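Local coordinates for putative amino acid binding protein (Streptococcus mutans, PDB 4C0R) that binds glutathione, held here as its oxidized disulfide, and probably delivers it to the cystine ABC importer TcyBC for uptake into the cell, at residues 33-38 with 208-213; 63-68 with 192-197; 90-95 with 179-184. All coordinates share one frame; numbering follows the deposited sequence.

Interaction 1: 33-38 with 208-213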
loop_
_atom_site.group_PDB
_atom_site.type_symbol
_atom_site.label_atom_id
_atom_site.label_comp_id
_atom_site.label_asym_id
_atom_site.label_seq_id
_atom_site.Cartn_x
_atom_site.Cartn_y
_atom_site.Cartn_z
ATOM N N LYS A 33 -1.834 -16.012 1.700
ATOM C CA LYS A 33 -2.361 -17.292 2.171
ATOM C C LYS A 33 -2.706 -18.188 0.994
ATOM O O LYS A 33 -2.439 -19.384 1.024
ATOM C CB LYS A 33 -3.552 -17.104 3.090
ATOM C CG LYS A 33 -3.096 -16.676 4.507
ATOM C CD LYS A 33 -4.216 -16.471 5.494
ATOM C CE LYS A 33 -3.670 -16.007 6.819
ATOM N NZ LYS A 33 -4.731 -16.122 7.858
ATOM N N GLU A 34 -3.324 -17.634 -0.024
ATOM C CA GLU A 34 -3.672 -18.456 -1.192
ATOM C C GLU A 34 -2.426 -18.942 -1.929
ATOM O O GLU A 34 -2.354 -20.114 -2.297
ATOM C CB GLU A 34 -4.587 -17.677 -2.124
ATOM C CG GLU A 34 -5.204 -18.511 -3.241
ATOM C CD GLU A 34 -6.303 -19.451 -2.758
ATOM O OE1 GLU A 34 -6.958 -19.132 -1.738
ATOM O OE2 GLU A 34 -6.464 -20.488 -3.409
ATOM N N VAL A 35 -1.443 -18.084 -2.089
ATOM C CA VAL A 35 -0.161 -18.501 -2.669
ATOM C C VAL A 35 0.429 -19.706 -1.926
ATOM O O VAL A 35 0.890 -20.682 -2.520
ATOM C CB VAL A 35 0.831 -17.323 -2.673
ATOM C CG1 VAL A 35 2.262 -17.776 -2.861
ATOM C CG2 VAL A 35 0.385 -16.296 -3.727
ATOM N N PHE A 36 0.498 -19.586 -0.628
ATOM C CA PHE A 36 1.182 -20.571 0.184
ATOM C C PHE A 36 0.363 -21.848 0.497
ATOM O O PHE A 36 0.937 -22.814 1.029
ATOM C CB PHE A 36 1.778 -19.891 1.413
ATOM C CG PHE A 36 2.986 -19.076 1.096
ATOM C CD1 PHE A 36 4.193 -19.678 0.809
ATOM C CD2 PHE A 36 2.888 -17.688 0.967
ATOM C CE1 PHE A 36 5.311 -18.913 0.471
ATOM C CE2 PHE A 36 3.995 -16.917 0.613
ATOM C CZ PHE A 36 5.211 -17.526 0.343
ATOM N N LYS A 37 -0.913 -21.871 0.140
ATOM C CA LYS A 37 -1.717 -23.098 0.282
ATOM C C LYS A 37 -1.077 -24.246 -0.448
ATOM O O LYS A 37 -1.204 -25.430 -0.010
ATOM C CB LYS A 37 -3.105 -22.924 -0.330
ATOM C CG LYS A 37 -4.207 -22.602 0.560
ATOM C CD LYS A 37 -5.534 -22.717 -0.277
ATOM N N ALA A 38 -0.420 -23.992 -1.586
ATOM C CA ALA A 38 0.060 -25.058 -2.440
ATOM C C ALA A 38 1.517 -25.394 -2.177
ATOM O O ALA A 38 2.185 -25.845 -3.075
ATOM C CB ALA A 38 -0.126 -24.687 -3.897
ATOM N N ASN A 208 6.050 -15.945 -7.423
ATOM C CA ASN A 208 5.716 -15.489 -8.763
ATOM C C ASN A 208 5.028 -16.598 -9.589
ATOM O O ASN A 208 4.091 -16.312 -10.325
ATOM C CB ASN A 208 6.954 -14.964 -9.506
ATOM C CG ASN A 208 7.399 -13.628 -9.026
ATOM O OD1 ASN A 208 6.666 -12.917 -8.349
ATOM N ND2 ASN A 208 8.628 -13.255 -9.396
ATOM N N LYS A 209 5.509 -17.854 -9.479
ATOM C CA LYS A 209 4.890 -18.952 -10.178
ATOM C C LYS A 209 3.414 -19.076 -9.749
ATOM O O LYS A 209 2.492 -19.259 -10.588
ATOM C CB LYS A 209 5.642 -20.239 -9.905
ATOM N N ARG A 210 3.186 -18.968 -8.441
ATOM C CA ARG A 210 1.812 -19.032 -7.921
ATOM C C ARG A 210 0.953 -17.854 -8.414
ATOM O O ARG A 210 -0.228 -18.021 -8.718
ATOM C CB ARG A 210 1.830 -19.111 -6.407
ATOM C CG ARG A 210 2.405 -20.451 -5.874
ATOM C CD ARG A 210 1.445 -21.587 -6.013
ATOM N NE ARG A 210 0.269 -21.411 -5.209
ATOM C CZ ARG A 210 -0.918 -21.909 -5.449
ATOM N NH1 ARG A 210 -1.090 -22.735 -6.499
ATOM N NH2 ARG A 210 -1.936 -21.614 -4.667
ATOM N N LEU A 211 1.494 -16.635 -8.391
ATOM C CA LEU A 211 0.721 -15.493 -8.817
ATOM C C LEU A 211 0.299 -15.652 -10.271
ATOM O O LEU A 211 -0.825 -15.286 -10.619
ATOM C CB LEU A 211 1.477 -14.181 -8.643
ATOM C CG LEU A 211 1.712 -13.732 -7.212
ATOM C CD1 LEU A 211 2.676 -12.521 -7.121
ATOM C CD2 LEU A 211 0.417 -13.360 -6.611
ATOM N N LYS A 212 1.160 -16.243 -11.094
ATOM C CA LYS A 212 0.815 -16.395 -12.536
ATOM C C LYS A 212 -0.300 -17.395 -12.617
ATOM O O LYS A 212 -1.278 -17.194 -13.331
ATOM C CB LYS A 212 2.009 -16.854 -13.335
ATOM C CG LYS A 212 1.639 -17.120 -14.811
ATOM N N LYS A 213 -0.214 -18.464 -11.846
ATOM C CA LYS A 213 -1.246 -19.492 -11.866
ATOM C C LYS A 213 -2.595 -18.943 -11.386
ATOM O O LYS A 213 -3.644 -19.182 -11.997
ATOM C CB LYS A 213 -0.810 -20.718 -11.068
ATOM C CG LYS A 213 -1.836 -21.796 -10.977
ATOM C CD LYS A 213 -1.294 -22.996 -10.246
ATOM C CE LYS A 213 -2.323 -24.151 -10.194
ATOM N NZ LYS A 213 -1.799 -25.284 -9.366
HETATM O O HOH W 1 -4.544 -22.418 -4.821
#
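Arg210 closes its guanidinium group onto the C-terminal part of helix 27-36, where two backbone carbonyls receive it. The polar grip is twofold: NH2 of Arg210 donates to O of Glu34 at 2.8 Å, with that oxygen almost in the guanidinium plane, and NE of Arg210 donates to O of Val35 at 2.9 Å, reaching an oxygen that lies 23° out of the plane. Bends at chi2 (-75°) and chi3 (-65°) fold the arginine chain back so that both donors reach these carbonyls. Water 1 extends the network, accepting from NH2 of Arg210 and donating to OE2 of Glu34. With two carbonyls and a water along its edge, the guanidinium is held against rotation. One of its faces carries CB of Ala38, 3.3 Å above the plane and over the centre. An arginine donating to carbonyls near a helix C-terminus thus ties helix 27-36 to helix 201-216.

Apolar contacts accompany the polar ones. CG1 of Val35 lies 3.8 Å from CB of Arg210, and CG2 of Val35 meets CD2 of Leu211 at 4.1 Å. Beyond the pair, Val35 also packs on Phe206 and Glu34 on helix 219-228, while Leu211 leans on strand 81-96.

Interaction 2: 63-68 with 192-197. With GDS (oxidized glutathione disulfide), chain C.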
loop_
_atom_site.group_PDB
_atom_site.type_symbol
_atom_site.label_atom_id
_atom_site.label_comp_id
_atom_site.label_asym_id
_atom_site.label_seq_id
_atom_site.Cartn_x
_atom_site.Cartn_y
_atom_site.Cartn_z
ATOM N N TYR A 63 12.763 -10.913 8.802
ATOM C CA TYR A 63 11.564 -11.169 8.015
ATOM C C TYR A 63 11.985 -11.571 6.613
ATOM O O TYR A 63 13.041 -11.159 6.148
ATOM C CB TYR A 63 10.672 -9.888 7.904
ATOM C CG TYR A 63 10.231 -9.304 9.213
ATOM C CD1 TYR A 63 9.747 -10.104 10.226
ATOM C CD2 TYR A 63 10.313 -7.939 9.428
ATOM C CE1 TYR A 63 9.361 -9.568 11.443
ATOM C CE2 TYR A 63 9.906 -7.402 10.651
ATOM C CZ TYR A 63 9.445 -8.229 11.632
ATOM O OH TYR A 63 9.028 -7.678 12.850
ATOM N N GLN A 64 11.161 -12.365 5.917
ATOM C CA GLN A 64 11.432 -12.801 4.545
ATOM C C GLN A 64 10.559 -12.130 3.488
ATOM O O GLN A 64 10.993 -11.983 2.364
ATOM C CB GLN A 64 11.304 -14.316 4.403
ATOM C CG GLN A 64 12.385 -15.093 5.149
ATOM C CD GLN A 64 12.320 -14.943 6.657
ATOM O OE1 GLN A 64 11.299 -15.238 7.293
ATOM N NE2 GLN A 64 13.411 -14.476 7.239
ATOM N N ILE A 65 9.323 -11.744 3.867
ATOM C CA ILE A 65 8.390 -11.129 2.923
ATOM C C ILE A 65 7.838 -9.895 3.600
ATOM O O ILE A 65 7.609 -9.894 4.818
ATOM C CB ILE A 65 7.191 -12.052 2.569
ATOM C CG1 ILE A 65 7.671 -13.447 2.199
ATOM C CG2 ILE A 65 6.418 -11.426 1.443
ATOM C CD1 ILE A 65 6.540 -14.385 1.889
ATOM N N GLY A 66 7.610 -8.837 2.834
ATOM C CA GLY A 66 6.915 -7.651 3.291
ATOM C C GLY A 66 5.694 -7.446 2.410
ATOM O O GLY A 66 5.751 -7.646 1.197
ATOM N N ALA A 67 4.586 -7.059 3.016
ATOM C CA ALA A 67 3.330 -6.854 2.271
ATOM C C ALA A 67 2.503 -5.855 3.007
ATOM O O ALA A 67 2.160 -6.083 4.157
ATOM C CB ALA A 67 2.573 -8.109 2.150
ATOM N N ASN A 68 2.234 -4.738 2.374
ATOM C CA ASN A 68 1.358 -3.702 2.897
ATOM C C ASN A 68 1.147 -2.620 1.819
ATOM O O ASN A 68 1.605 -1.497 1.963
ATOM C CB ASN A 68 1.954 -3.065 4.176
ATOM C CG ASN A 68 0.895 -2.441 5.058
ATOM O OD1 ASN A 68 0.499 -2.992 6.105
ATOM N ND2 ASN A 68 0.391 -1.309 4.630
ATOM N N VAL A 192 1.229 -2.486 -6.936
ATOM C CA VAL A 192 1.737 -2.816 -5.619
ATOM C C VAL A 192 2.162 -4.288 -5.635
ATOM O O VAL A 192 1.760 -5.064 -6.556
ATOM C CB VAL A 192 0.796 -2.510 -4.560
ATOM C CG1 VAL A 192 0.615 -0.938 -4.420
ATOM C CG2 VAL A 192 -0.480 -3.246 -4.802
ATOM N N TYR A 193 3.000 -4.673 -4.679
ATOM C CA TYR A 193 3.802 -5.889 -4.797
ATOM C C TYR A 193 4.094 -6.489 -3.452
ATOM O O TYR A 193 4.038 -5.747 -2.453
ATOM C CB TYR A 193 5.208 -5.483 -5.285
ATOM C CG TYR A 193 5.266 -4.803 -6.621
ATOM C CD1 TYR A 193 5.074 -3.423 -6.763
ATOM C CD2 TYR A 193 5.507 -5.549 -7.743
ATOM C CE1 TYR A 193 5.137 -2.805 -8.022
ATOM C CE2 TYR A 193 5.535 -4.960 -9.004
ATOM C CZ TYR A 193 5.392 -3.601 -9.140
ATOM O OH TYR A 193 5.452 -3.040 -10.402
ATOM N N PHE A 194 4.495 -7.740 -3.427
ATOM C CA PHE A 194 5.227 -8.295 -2.293
ATOM C C PHE A 194 6.685 -7.941 -2.468
ATOM O O PHE A 194 7.187 -7.893 -3.597
ATOM C CB PHE A 194 5.129 -9.807 -2.253
ATOM C CG PHE A 194 3.735 -10.316 -1.965
ATOM C CD1 PHE A 194 3.166 -10.143 -0.711
ATOM C CD2 PHE A 194 2.997 -10.965 -2.947
ATOM C CE1 PHE A 194 1.891 -10.619 -0.441
ATOM C CE2 PHE A 194 1.710 -11.455 -2.659
ATOM C CZ PHE A 194 1.185 -11.282 -1.418
ATOM N N ILE A 195 7.400 -7.721 -1.364
ATOM C CA ILE A 195 8.828 -7.600 -1.419
ATOM C C ILE A 195 9.480 -8.677 -0.563
ATOM O O ILE A 195 8.844 -9.278 0.290
ATOM C CB ILE A 195 9.328 -6.207 -0.994
ATOM C CG1 ILE A 195 8.888 -5.865 0.431
ATOM C CG2 ILE A 195 8.919 -5.120 -1.975
ATOM C CD1 ILE A 195 9.511 -4.540 0.949
ATOM N N PHE A 196 10.762 -8.938 -0.839
ATOM C CA PHE A 196 11.442 -10.015 -0.135
ATOM C C PHE A 196 12.836 -9.583 0.283
ATOM O O PHE A 196 13.468 -8.753 -0.370
ATOM C CB PHE A 196 11.630 -11.272 -0.998
ATOM C CG PHE A 196 10.367 -11.759 -1.648
ATOM C CD1 PHE A 196 9.911 -11.192 -2.814
ATOM C CD2 PHE A 196 9.666 -12.794 -1.097
ATOM C CE1 PHE A 196 8.743 -11.645 -3.437
ATOM C CE2 PHE A 196 8.500 -13.250 -1.694
ATOM C CZ PHE A 196 8.041 -12.669 -2.880
ATOM N N ALA A 197 13.330 -10.248 1.310
ATOM C CA ALA A 197 14.734 -10.099 1.695
ATOM C C ALA A 197 15.556 -10.522 0.490
ATOM O O ALA A 197 15.166 -11.376 -0.313
ATOM C CB ALA A 197 15.023 -10.945 2.937
HETATM C CD1 GDS C . 3.539 4.467 11.062
HETATM N N2 GDS C . 2.191 4.940 10.721
HETATM C CA2 GDS C . 1.224 3.921 10.534
HETATM C C2 GDS C . 0.512 3.368 11.718
HETATM O O2 GDS C . 0.002 2.228 11.680
HETATM C CB2 GDS C . 0.875 3.325 9.223
HETATM S SG2 GDS C . 1.647 4.147 7.846
HETATM N N3 GDS C . 0.441 4.198 12.902
HETATM C CA3 GDS C . -0.166 3.666 14.121
HETATM C C3 GDS C . 1.035 3.370 15.017
HETATM O OE3 GDS C . 0.977 3.562 16.272
HETATM O OE4 GDS C . 2.128 2.938 14.550
HETATM N N4 GDS C . 0.489 4.618 4.853
HETATM C CA4 GDS C . -0.290 5.787 5.187
HETATM C C4 GDS C . 0.454 7.025 4.829
HETATM O OE5 GDS C . 1.384 7.012 3.965
HETATM O OE6 GDS C . 0.073 8.096 5.378
HETATM C C5 GDS C . -0.026 3.332 5.203
HETATM O O5 GDS C . -1.129 3.237 5.740
HETATM C CA5 GDS C . 0.901 2.231 4.943
HETATM N N5 GDS C . 1.714 2.280 3.798
HETATM C CB5 GDS C . 1.480 1.623 6.178
HETATM S SG5 GDS C . 2.732 2.747 6.855
HETATM C CA6 GDS C . 2.748 3.499 -0.646
HETATM C C6 GDS C . 4.191 3.048 -0.486
HETATM O OE7 GDS C . 4.975 3.764 0.195
HETATM O OE8 GDS C . 4.594 1.979 -1.006
HETATM N N6 GDS C . 2.125 2.629 -1.662
HETATM C CB6 GDS C . 2.023 3.456 0.650
HETATM C CG6 GDS C . 2.358 2.139 1.385
HETATM C CD6 GDS C . 1.334 1.981 2.489
HETATM O O6 GDS C . 0.171 1.578 2.338
HETATM O O HOH W 2 2.278 -4.988 -0.494
#
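Antiparallel pairing joins strands 65-71 and 191-196 in the part of the mixed sheet that lies in one lobe of the binding protein, and leads at one end into the glutathione disulfide pocket. Gly66 and Ile195 form the hydrogen-bonded pair: N of Gly66 donates to O of Ile195 at 2.9 Å, and N of Ile195 returns a bond to O of Gly66 at 3.0 Å. N of Ala197 adds a third bond, to O of Gln64.

On one face of the sheet Ile65 and Phe196 run alongside each other, as expected of the non-hydrogen-bonded pair they form, with CG1 of Ile65 3.9 Å from CD2 of Phe196. The CG2 branch of Ile65 also reaches the Phe194 ring. CB of Ala67 comes to the edge of that ring, near its plane, 3.6 Å from CD1 of Phe194. On the reverse face, with chi1 at 59°, CG1 of Ile195 is brought over the backbone of Gly66, 3.9 Å from its CA.

Toward the pocket the strands part, and water 2 spans them, accepting from N of Asn68 and donating to O of Tyr193. ND2 of Asn68 approaches CB5 of the ligand at 3.5 Å; the Asn68 amide is positioned by bonds of OD1 to Thr9, Val10 and Gly11 and of ND2 to Thr13. Strand 3-9 flanks the 63-68 side, strand 81-96 borders 192-197, and helix 27-36 packs on Ile65, Ala67 and Phe194.

Interaction 3: 90-95 with 179-184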
loop_
_atom_site.group_PDB
_atom_site.type_symbol
_atom_site.label_atom_id
_atom_site.label_comp_id
_atom_site.label_asym_id
_atom_site.label_seq_id
_atom_site.Cartn_x
_atom_site.Cartn_y
_atom_site.Cartn_z
ATOM N N PRO A 90 -4.226 3.497 -8.133
ATOM C CA PRO A 90 -3.725 4.824 -8.395
ATOM C C PRO A 90 -3.967 5.801 -7.268
ATOM O O PRO A 90 -4.758 5.558 -6.371
ATOM C CB PRO A 90 -4.510 5.245 -9.651
ATOM C CG PRO A 90 -5.772 4.590 -9.527
ATOM C CD PRO A 90 -5.465 3.216 -8.871
ATOM N N LEU A 91 -3.241 6.921 -7.299
ATOM C CA LEU A 91 -3.351 7.882 -6.241
ATOM C C LEU A 91 -4.520 8.809 -6.401
ATOM O O LEU A 91 -4.935 9.167 -7.526
ATOM C CB LEU A 91 -2.094 8.759 -6.130
ATOM C CG LEU A 91 -0.871 8.032 -5.664
ATOM C CD1 LEU A 91 0.310 9.010 -5.747
ATOM C CD2 LEU A 91 -1.072 7.550 -4.260
ATOM N N VAL A 92 -5.007 9.253 -5.261
ATOM C CA VAL A 92 -6.010 10.323 -5.180
ATOM C C VAL A 92 -5.624 11.377 -4.118
ATOM O O VAL A 92 -4.819 11.144 -3.223
ATOM C CB VAL A 92 -7.418 9.823 -4.852
ATOM C CG1 VAL A 92 -7.896 8.930 -5.910
ATOM C CG2 VAL A 92 -7.455 9.121 -3.447
ATOM N N LEU A 93 -6.213 12.554 -4.277
ATOM C CA LEU A 93 -6.185 13.611 -3.348
ATOM C C LEU A 93 -7.512 13.557 -2.595
ATOM O O LEU A 93 -8.573 13.603 -3.199
ATOM C CB LEU A 93 -6.098 14.898 -4.184
ATOM C CG LEU A 93 -5.896 16.278 -3.670
ATOM C CD1 LEU A 93 -4.822 16.367 -2.598
ATOM C CD2 LEU A 93 -5.536 17.140 -4.886
ATOM N N VAL A 94 -7.460 13.431 -1.283
ATOM C CA VAL A 94 -8.614 13.437 -0.429
ATOM C C VAL A 94 -8.745 14.841 0.176
ATOM O O VAL A 94 -7.827 15.328 0.814
ATOM C CB VAL A 94 -8.460 12.453 0.738
ATOM C CG1 VAL A 94 -9.694 12.461 1.619
ATOM C CG2 VAL A 94 -8.163 11.041 0.190
ATOM N N VAL A 95 -9.887 15.462 -0.057
ATOM C CA VAL A 95 -10.169 16.820 0.388
ATOM C C VAL A 95 -11.630 16.912 0.762
ATOM O O VAL A 95 -12.447 16.086 0.351
ATOM C CB VAL A 95 -9.921 17.880 -0.742
ATOM C CG1 VAL A 95 -8.421 17.942 -1.146
ATOM C CG2 VAL A 95 -10.819 17.598 -1.931
ATOM N N LEU A 179 -16.144 14.292 2.681
ATOM C CA LEU A 179 -14.896 14.174 1.917
ATOM C C LEU A 179 -15.161 13.658 0.532
ATOM O O LEU A 179 -16.141 12.928 0.286
ATOM C CB LEU A 179 -13.894 13.219 2.605
ATOM C CG LEU A 179 -13.357 13.641 3.981
ATOM C CD1 LEU A 179 -12.391 12.598 4.532
ATOM C CD2 LEU A 179 -12.704 15.012 3.877
ATOM N N LYS A 180 -14.271 14.006 -0.379
ATOM C CA LYS A 180 -14.282 13.433 -1.707
ATOM C C LYS A 180 -12.853 13.073 -2.113
ATOM O O LYS A 180 -11.882 13.450 -1.449
ATOM C CB LYS A 180 -14.855 14.419 -2.700
ATOM C CG LYS A 180 -14.051 15.682 -2.824
ATOM C CD LYS A 180 -14.577 16.548 -3.940
ATOM C CE LYS A 180 -13.720 17.779 -4.085
ATOM N NZ LYS A 180 -14.203 18.641 -5.212
ATOM N N VAL A 181 -12.746 12.334 -3.207
ATOM C CA VAL A 181 -11.484 11.989 -3.783
ATOM C C VAL A 181 -11.371 12.557 -5.196
ATOM O O VAL A 181 -12.353 12.651 -5.941
ATOM C CB VAL A 181 -11.176 10.448 -3.743
ATOM C CG1 VAL A 181 -11.438 9.862 -2.354
ATOM C CG2 VAL A 181 -11.860 9.693 -4.804
ATOM N N ILE A 182 -10.164 13.021 -5.500
ATOM C CA ILE A 182 -9.792 13.547 -6.789
ATOM C C ILE A 182 -8.685 12.675 -7.359
ATOM O O ILE A 182 -7.622 12.547 -6.751
ATOM C CB ILE A 182 -9.285 15.022 -6.681
ATOM C CG1 ILE A 182 -10.413 15.916 -6.139
ATOM C CG2 ILE A 182 -8.730 15.531 -8.033
ATOM C CD1 ILE A 182 -9.890 17.285 -5.702
ATOM N N ASP A 183 -8.872 12.153 -8.568
ATOM C CA ASP A 183 -7.831 11.352 -9.219
ATOM C C ASP A 183 -6.650 12.200 -9.600
ATOM O O ASP A 183 -6.800 13.304 -10.136
ATOM C CB ASP A 183 -8.351 10.645 -10.500
ATOM C CG ASP A 183 -9.424 9.657 -10.215
ATOM O OD1 ASP A 183 -9.319 8.832 -9.280
ATOM O OD2 ASP A 183 -10.427 9.697 -10.952
ATOM N N LEU A 184 -5.461 11.664 -9.354
ATOM C CA LEU A 184 -4.192 12.297 -9.657
ATOM C C LEU A 184 -3.479 11.597 -10.806
ATOM O O LEU A 184 -3.708 10.445 -11.073
ATOM C CB LEU A 184 -3.248 12.250 -8.437
ATOM C CG LEU A 184 -3.709 13.099 -7.264
ATOM C CD1 LEU A 184 -2.810 12.858 -6.065
ATOM C CD2 LEU A 184 -3.706 14.575 -7.615
HETATM O O HOH W 3 -6.701 7.868 -9.350
#
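Leu91 opens the pairing of the two strands: its O accepts from N of Leu184 at 3.1 Å and also from water 3. The same water donates to OD1 of Asp183, which is salt-bridged to Lys164, tying the start of the strand to a charged pair. The Leu184 side chain lies across the neighbouring backbone, its CD1 3.7 Å from C of Val92.

Val92 forms a non-hydrogen-bonded pair with Asp183. Its two branches part, CG1 toward OD1 of Asp183 and CG2 toward Val181, where it stands 4.0 Å from CB of that residue. Leu93 then pairs with Ile182 through two bonds, its N donating to O of Ile182 at 2.8 Å while its O accepts from N of Ile182. Swung to the side opposite its own backbone N (chi1 -173°), the Leu93 side chain places CD2 4.2 Å from CD2 of Leu184.

Val94 returns to the face of Val92 and pairs there with Val181, and its CG1 touches CD1 of Leu179 at 4.0 Å. At Val95 the bonds are again double: O of Val95 accepts from N of Lys180 at 2.9 Å, and N of Val95 donates to O of Lys180. The CG2 methyl of Val95 meets the aliphatic part of the lysine, 3.6 Å from its CE, and also reaches CD1 of Ile182.

Strand 160-163 pairs with the other edge of 90-95; helix 164-173 packs on Val92 and Val181, and helix 145-153 on Leu179. A strand entering from the other lobe and running antiparallel between its neighbours is characteristic of the type II periplasmic-binding-protein fold, consistent with solute-binding family 3.

In the fold
Along the chain the three contacts follow one inside the next: 33-38 with 208-213 is outermost, 63-68 with 192-197 lies within it, and 90-95 with 179-184 is innermost. Interactions 1 and 2 share a lobe, with centres about 14 Å apart, and touch where CZ of Phe36 packs 3.7 Å from CD1 of Ile65; strand 191-196 runs on to helix 201-216. Interaction 3 lies across the chain's centre, about 26 Å from interaction 2 and about 32 Å from interaction 1, centre to centre. Strand 81-96, which borders 191-196 and carries 90-95, links the two sides. This two-lobed plan, with the glutathione disulfide bound between, is that of a solute-binding protein.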